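Arylesterase (Sulfolobus solfataricus, PDB 5L2P) hydrolyses aromatic esters, p-nitrophenyl fatty acid esters and organophosphates such as paraoxon, as a serine esterase of the GDXG lipolytic family. Local coordinates at residues A[71-79]-A[136-146]. Residues are numbered along the deposited sequence; the frame is centred on the assembly and turned at random.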
ATOM      1  N   LYS A  71      32.384 -18.870 -20.214  1.00 68.35           N
ATOM      2  CA  LYS A  71      32.982 -17.922 -21.161  1.00 71.14           C
ATOM      3  C   LYS A  71      33.308 -16.650 -20.389  1.00 71.93           C
ATOM      4  O   LYS A  71      32.402 -15.989 -19.857  1.00 76.47           O
ATOM      5  CB  LYS A  71      32.022 -17.588 -22.329  1.00 74.06           C
ATOM      6  CG  LYS A  71      31.132 -18.747 -22.779  1.00 78.08           C
ATOM      7  CD  LYS A  71      30.722 -18.696 -24.268  1.00 83.31           C
ATOM      8  CE  LYS A  71      30.286 -20.060 -24.845  1.00 85.04           C
ATOM      9  NZ  LYS A  71      28.886 -20.474 -24.478  1.00 85.92           N
ATOM     10  N   ARG A  72      34.589 -16.290 -20.349  1.00 69.66           N
ATOM     11  CA  ARG A  72      35.031 -15.085 -19.667  1.00 68.22           C
ATOM     12  C   ARG A  72      35.264 -13.960 -20.673  1.00 68.68           C
ATOM     13  O   ARG A  72      36.140 -14.067 -21.497  1.00 71.21           O
ATOM     14  CB  ARG A  72      36.316 -15.380 -18.917  1.00 69.13           C
ATOM     15  CG  ARG A  72      36.684 -14.353 -17.868  1.00 69.71           C
ATOM     16  CD  ARG A  72      37.999 -14.694 -17.193  1.00 73.22           C
ATOM     17  NE  ARG A  72      38.347 -13.652 -16.236  1.00 77.85           N
ATOM     18  CZ  ARG A  72      39.393 -13.669 -15.423  1.00 80.74           C
ATOM     19  NH1 ARG A  72      40.219 -14.700 -15.429  1.00 84.30           N
ATOM     20  NH2 ARG A  72      39.617 -12.640 -14.604  1.00 84.41           N
ATOM     21  N   THR A  73      34.481 -12.888 -20.594  1.00 62.75           N
ATOM     22  CA  THR A  73      34.565 -11.793 -21.559  1.00 62.08           C
ATOM     23  C   THR A  73      34.880 -10.432 -20.919  1.00 65.25           C
ATOM     24  O   THR A  73      34.911  -9.419 -21.638  1.00 63.43           O
ATOM     25  CB  THR A  73      33.252 -11.627 -22.316  1.00 60.91           C
ATOM     26  OG1 THR A  73      32.200 -11.385 -21.372  1.00 60.41           O
ATOM     27  CG2 THR A  73      32.940 -12.857 -23.107  1.00 60.71           C
ATOM     28  N   ASN A  74      35.093 -10.387 -19.600  1.00 64.37           N
ATOM     29  CA  ASN A  74      35.557  -9.158 -18.969  1.00 62.17           C
ATOM     30  C   ASN A  74      36.415  -9.430 -17.735  1.00 60.36           C
ATOM     31  O   ASN A  74      36.468 -10.562 -17.232  1.00 57.91           O
ATOM     32  CB  ASN A  74      34.385  -8.240 -18.633  1.00 61.17           C
ATOM     33  CG  ASN A  74      33.470  -8.825 -17.597  1.00 61.84           C
ATOM     34  OD1 ASN A  74      33.794  -8.869 -16.413  1.00 64.88           O
ATOM     35  ND2 ASN A  74      32.305  -9.289 -18.033  1.00 62.53           N
ATOM     36  N   ASN A  75      37.078  -8.375 -17.257  1.00 60.98           N
ATOM     37  CA  ASN A  75      37.969  -8.479 -16.112  1.00 59.72           C
ATOM     38  C   ASN A  75      37.334  -7.975 -14.811  1.00 56.21           C
ATOM     39  O   ASN A  75      38.036  -7.561 -13.912  1.00 55.67           O
ATOM     40  CB  ASN A  75      39.309  -7.795 -16.397  1.00 62.68           C
ATOM     41  CG  ASN A  75      39.155  -6.332 -16.838  1.00 69.35           C
ATOM     42  OD1 ASN A  75      38.051  -5.833 -16.959  1.00 71.37           O
ATOM     43  ND2 ASN A  75      40.269  -5.648 -17.086  1.00 71.92           N
ATOM     44  N   GLY A  76      36.016  -8.069 -14.708  1.00 53.89           N
ATOM     45  CA  GLY A  76      35.328  -7.754 -13.485  1.00 53.85           C
ATOM     46  C   GLY A  76      35.326  -8.851 -12.457  1.00 53.72           C
ATOM     47  O   GLY A  76      35.660  -9.985 -12.756  1.00 55.34           O
ATOM     48  N   LEU A  77      34.982  -8.479 -11.226  1.00 53.26           N
ATOM     49  CA  LEU A  77      34.944  -9.396 -10.108  1.00 52.25           C
ATOM     50  C   LEU A  77      33.731  -9.136  -9.249  1.00 51.14           C
ATOM     51  O   LEU A  77      33.436  -8.006  -8.929  1.00 54.22           O
ATOM     52  CB  LEU A  77      36.208  -9.247  -9.266  1.00 54.88           C
ATOM     53  CG  LEU A  77      36.238  -9.996  -7.922  1.00 53.39           C
ATOM     54  CD1 LEU A  77      36.334 -11.482  -8.157  1.00 50.71           C
ATOM     55  CD2 LEU A  77      37.336  -9.481  -6.998  1.00 55.09           C
ATOM     56  N   VAL A  78      33.038 -10.208  -8.863  1.00 51.00           N
ATOM     57  CA  VAL A  78      31.880 -10.125  -7.998  1.00 49.65           C
ATOM     58  C   VAL A  78      32.120 -10.894  -6.717  1.00 50.38           C
ATOM     59  O   VAL A  78      32.329 -12.096  -6.756  1.00 49.76           O
ATOM     60  CB  VAL A  78      30.638 -10.678  -8.692  1.00 50.24           C
ATOM     61  CG1 VAL A  78      29.427 -10.668  -7.750  1.00 48.99           C
ATOM     62  CG2 VAL A  78      30.341  -9.884  -9.977  1.00 54.07           C
ATOM     63  N   MET A  79      32.121 -10.186  -5.584  1.00 52.77           N
ATOM     64  CA  MET A  79      32.223 -10.818  -4.278  1.00 53.88           C
ATOM     65  C   MET A  79      30.830 -11.225  -3.840  1.00 56.57           C
ATOM     66  O   MET A  79      29.915 -10.387  -3.799  1.00 55.84           O
ATOM     67  CB  MET A  79      32.786  -9.874  -3.251  1.00 55.95           C
ATOM     68  CG  MET A  79      34.159  -9.329  -3.566  1.00 59.05           C
ATOM     69  SD  MET A  79      35.427 -10.577  -3.605  1.00 64.68           S
ATOM     70  CE  MET A  79      35.329 -11.291  -1.983  1.00 63.33           C
ATOM     71  N   ALA A 136      41.047  -9.758  -2.293  1.00 51.33           N
ATOM     72  CA  ALA A 136      40.820  -9.839  -3.749  1.00 54.06           C
ATOM     73  C   ALA A 136      41.475  -8.684  -4.497  1.00 58.40           C
ATOM     74  O   ALA A 136      42.047  -8.874  -5.590  1.00 58.16           O
ATOM     75  CB  ALA A 136      39.330  -9.843  -4.042  1.00 54.91           C
ATOM     76  N   ARG A 137      41.374  -7.479  -3.928  1.00 61.88           N
ATOM     77  CA  ARG A 137      41.996  -6.300  -4.547  1.00 64.56           C
ATOM     78  C   ARG A 137      43.514  -6.417  -4.525  1.00 64.21           C
ATOM     79  O   ARG A 137      44.165  -6.122  -5.516  1.00 65.26           O
ATOM     80  CB  ARG A 137      41.563  -5.013  -3.838  1.00 67.52           C
ATOM     81  CG  ARG A 137      41.993  -3.774  -4.547  1.00 72.18           C
ATOM     82  CD  ARG A 137      41.831  -2.576  -3.649  1.00 76.75           C
ATOM     83  NE  ARG A 137      42.792  -2.615  -2.555  1.00 80.82           N
ATOM     84  CZ  ARG A 137      42.910  -1.645  -1.656  1.00 84.81           C
ATOM     85  NH1 ARG A 137      42.114  -0.574  -1.731  1.00 82.42           N
ATOM     86  NH2 ARG A 137      43.816  -1.747  -0.679  1.00 85.37           N
ATOM     87  N   ASP A 138      44.070  -6.841  -3.389  1.00 64.98           N
ATOM     88  CA  ASP A 138      45.505  -7.111  -3.262  1.00 68.58           C
ATOM     89  C   ASP A 138      46.023  -8.205  -4.199  1.00 68.63           C
ATOM     90  O   ASP A 138      47.165  -8.152  -4.605  1.00 72.70           O
ATOM     91  CB  ASP A 138      45.859  -7.493  -1.824  1.00 71.20           C
ATOM     92  CG  ASP A 138      45.737  -6.321  -0.861  1.00 75.01           C
ATOM     93  OD1 ASP A 138      45.583  -5.174  -1.339  1.00 83.60           O
ATOM     94  OD2 ASP A 138      45.793  -6.539   0.376  1.00 75.90           O
ATOM     95  N   ASN A 139      45.195  -9.189  -4.528  1.00 67.04           N
ATOM     96  CA  ASN A 139      45.553 -10.249  -5.489  1.00 66.61           C
ATOM     97  C   ASN A 139      44.949 -10.084  -6.889  1.00 66.09           C
ATOM     98  O   ASN A 139      44.763 -11.068  -7.591  1.00 64.25           O
ATOM     99  CB  ASN A 139      45.131 -11.616  -4.938  1.00 66.07           C
ATOM    100  CG  ASN A 139      45.827 -11.961  -3.654  1.00 67.26           C
ATOM    101  OD1 ASN A 139      46.004 -11.130  -2.785  1.00 72.76           O
ATOM    102  ND2 ASN A 139      46.245 -13.185  -3.541  1.00 69.23           N
ATOM    103  N   ALA A 140      44.611  -8.857  -7.255  1.00 67.63           N
ATOM    104  CA  ALA A 140      43.895  -8.558  -8.514  1.00 68.54           C
ATOM    105  C   ALA A 140      44.614  -9.048  -9.760  1.00 69.94           C
ATOM    106  O   ALA A 140      43.997  -9.565 -10.692  1.00 70.68           O
ATOM    107  CB  ALA A 140      43.673  -7.053  -8.624  1.00 69.07           C
ATOM    108  N   GLY A 141      45.927  -8.858  -9.780  1.00 73.09           N
ATOM    109  CA  GLY A 141      46.767  -9.304 -10.899  1.00 75.33           C
ATOM    110  C   GLY A 141      46.778 -10.815 -11.028  1.00 76.75           C
ATOM    111  O   GLY A 141      46.709 -11.342 -12.135  1.00 78.16           O
ATOM    112  N   GLU A 142      46.849 -11.505  -9.884  1.00 83.42           N
ATOM    113  CA  GLU A 142      46.863 -12.971  -9.817  1.00 81.32           C
ATOM    114  C   GLU A 142      45.532 -13.526 -10.325  1.00 77.21           C
ATOM    115  O   GLU A 142      45.501 -14.549 -11.011  1.00 77.48           O
ATOM    116  CB  GLU A 142      47.115 -13.420  -8.368  1.00 83.60           C
ATOM    117  CG  GLU A 142      47.478 -14.881  -8.177  1.00 91.35           C
ATOM    118  CD  GLU A 142      48.900 -15.201  -8.635  1.00 97.82           C
ATOM    119  OE1 GLU A 142      49.638 -14.217  -8.873  1.00104.43           O
ATOM    120  OE2 GLU A 142      49.250 -16.400  -8.790  1.00 96.37           O
ATOM    121  N   LEU A 143      44.443 -12.827 -10.003  1.00 71.02           N
ATOM    122  CA  LEU A 143      43.102 -13.249 -10.402  1.00 67.73           C
ATOM    123  C   LEU A 143      42.741 -12.822 -11.840  1.00 64.87           C
ATOM    124  O   LEU A 143      41.752 -13.244 -12.384  1.00 62.12           O
ATOM    125  CB  LEU A 143      42.086 -12.723  -9.393  1.00 66.96           C
ATOM    126  CG  LEU A 143      42.317 -13.159  -7.926  1.00 68.94           C
ATOM    127  CD1 LEU A 143      41.515 -12.336  -6.915  1.00 70.09           C
ATOM    128  CD2 LEU A 143      41.978 -14.628  -7.710  1.00 71.46           C
ATOM    129  N   GLY A 144      43.554 -11.979 -12.446  1.00 65.43           N
ATOM    130  CA  GLY A 144      43.256 -11.414 -13.756  1.00 65.84           C
ATOM    131  C   GLY A 144      42.058 -10.455 -13.761  1.00 65.54           C
ATOM    132  O   GLY A 144      41.257 -10.446 -14.704  1.00 62.49           O
ATOM    133  N   ILE A 145      41.939  -9.647 -12.715  1.00 66.02           N
ATOM    134  CA  ILE A 145      40.822  -8.726 -12.627  1.00 68.29           C
ATOM    135  C   ILE A 145      41.304  -7.291 -12.469  1.00 68.02           C
ATOM    136  O   ILE A 145      42.405  -7.034 -11.956  1.00 66.88           O
ATOM    137  CB  ILE A 145      39.855  -9.089 -11.484  1.00 68.84           C
ATOM    138  CG1 ILE A 145      40.565  -9.131 -10.141  1.00 71.86           C
ATOM    139  CG2 ILE A 145      39.252 -10.471 -11.715  1.00 71.84           C
ATOM    140  CD1 ILE A 145      39.813  -8.416  -9.046  1.00 73.24           C
ATOM    141  N   ASP A 146      40.447  -6.367 -12.903  1.00 69.12           N
ATOM    142  CA  ASP A 146      40.665  -4.936 -12.743  1.00 69.68           C
ATOM    143  C   ASP A 146      40.302  -4.526 -11.316  1.00 64.90           C
ATOM    144  O   ASP A 146      39.245  -4.858 -10.826  1.00 61.88           O
ATOM    145  CB  ASP A 146      39.837  -4.182 -13.790  1.00 72.84           C
ATOM    146  CG  ASP A 146      40.047  -2.631 -13.752  1.00 77.28           C
ATOM    147  OD1 ASP A 146      40.722  -2.102 -12.842  1.00 79.89           O
ATOM    148  OD2 ASP A 146      39.511  -1.934 -14.653  1.00 76.56           O
TER
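Arg72 reaches the end of the short, weakly bonded helix 140-143 through an almost straight side chain: CG stands anti to the backbone N (chi1 -164°) and the chain stays extended to NE. This carries NH2 to the carbonyl of Leu143, where NH2 and Leu143 O form a 3.1 Å hydrogen bond at the guanidinium edge, on a lone pair of the oxygen. The second bond across the contact is between backbones: Asp146 N donates to Asn75 O at 2.9 Å with an N-H...O angle of 166°, and Ile145 CA makes a bent CA-H...O contact with the same oxygen. A Schellman motif closes the helix, with Ile145 N bonded to Ala140 O, Gly144 N weakly to Gly141 O, and Gly144, at positive phi, as its C-prime residue; the chain then runs toward strand 150-155, the parallel neighbour of strand 77-81 in the alpha/beta-hydrolase sheet. On the other segment an Asx turn, Asn74 OD1 accepting from Gly76 N, shapes the entry to strand 77-81. The amide of Asn75 lies against the CB of Asp146, with ND2 of Asn75 3.6 Å from that carbon and amide and carboxylate planes 57° apart, while Asp146 OD1 bonds to Asp148 N. With an alanine at Asn75, Asp146 CB would probably be left without the amide that packs on it. Apolar contacts continue inward, Leu77 CD2 touching both Ile145 CD1 at 3.4 Å and Ala136 CB at 3.6 Å. Beyond it, the bent chain of Met79 brings SD to 4.0 Å from the same Ala136 CB, in the last turn of helix 124-138.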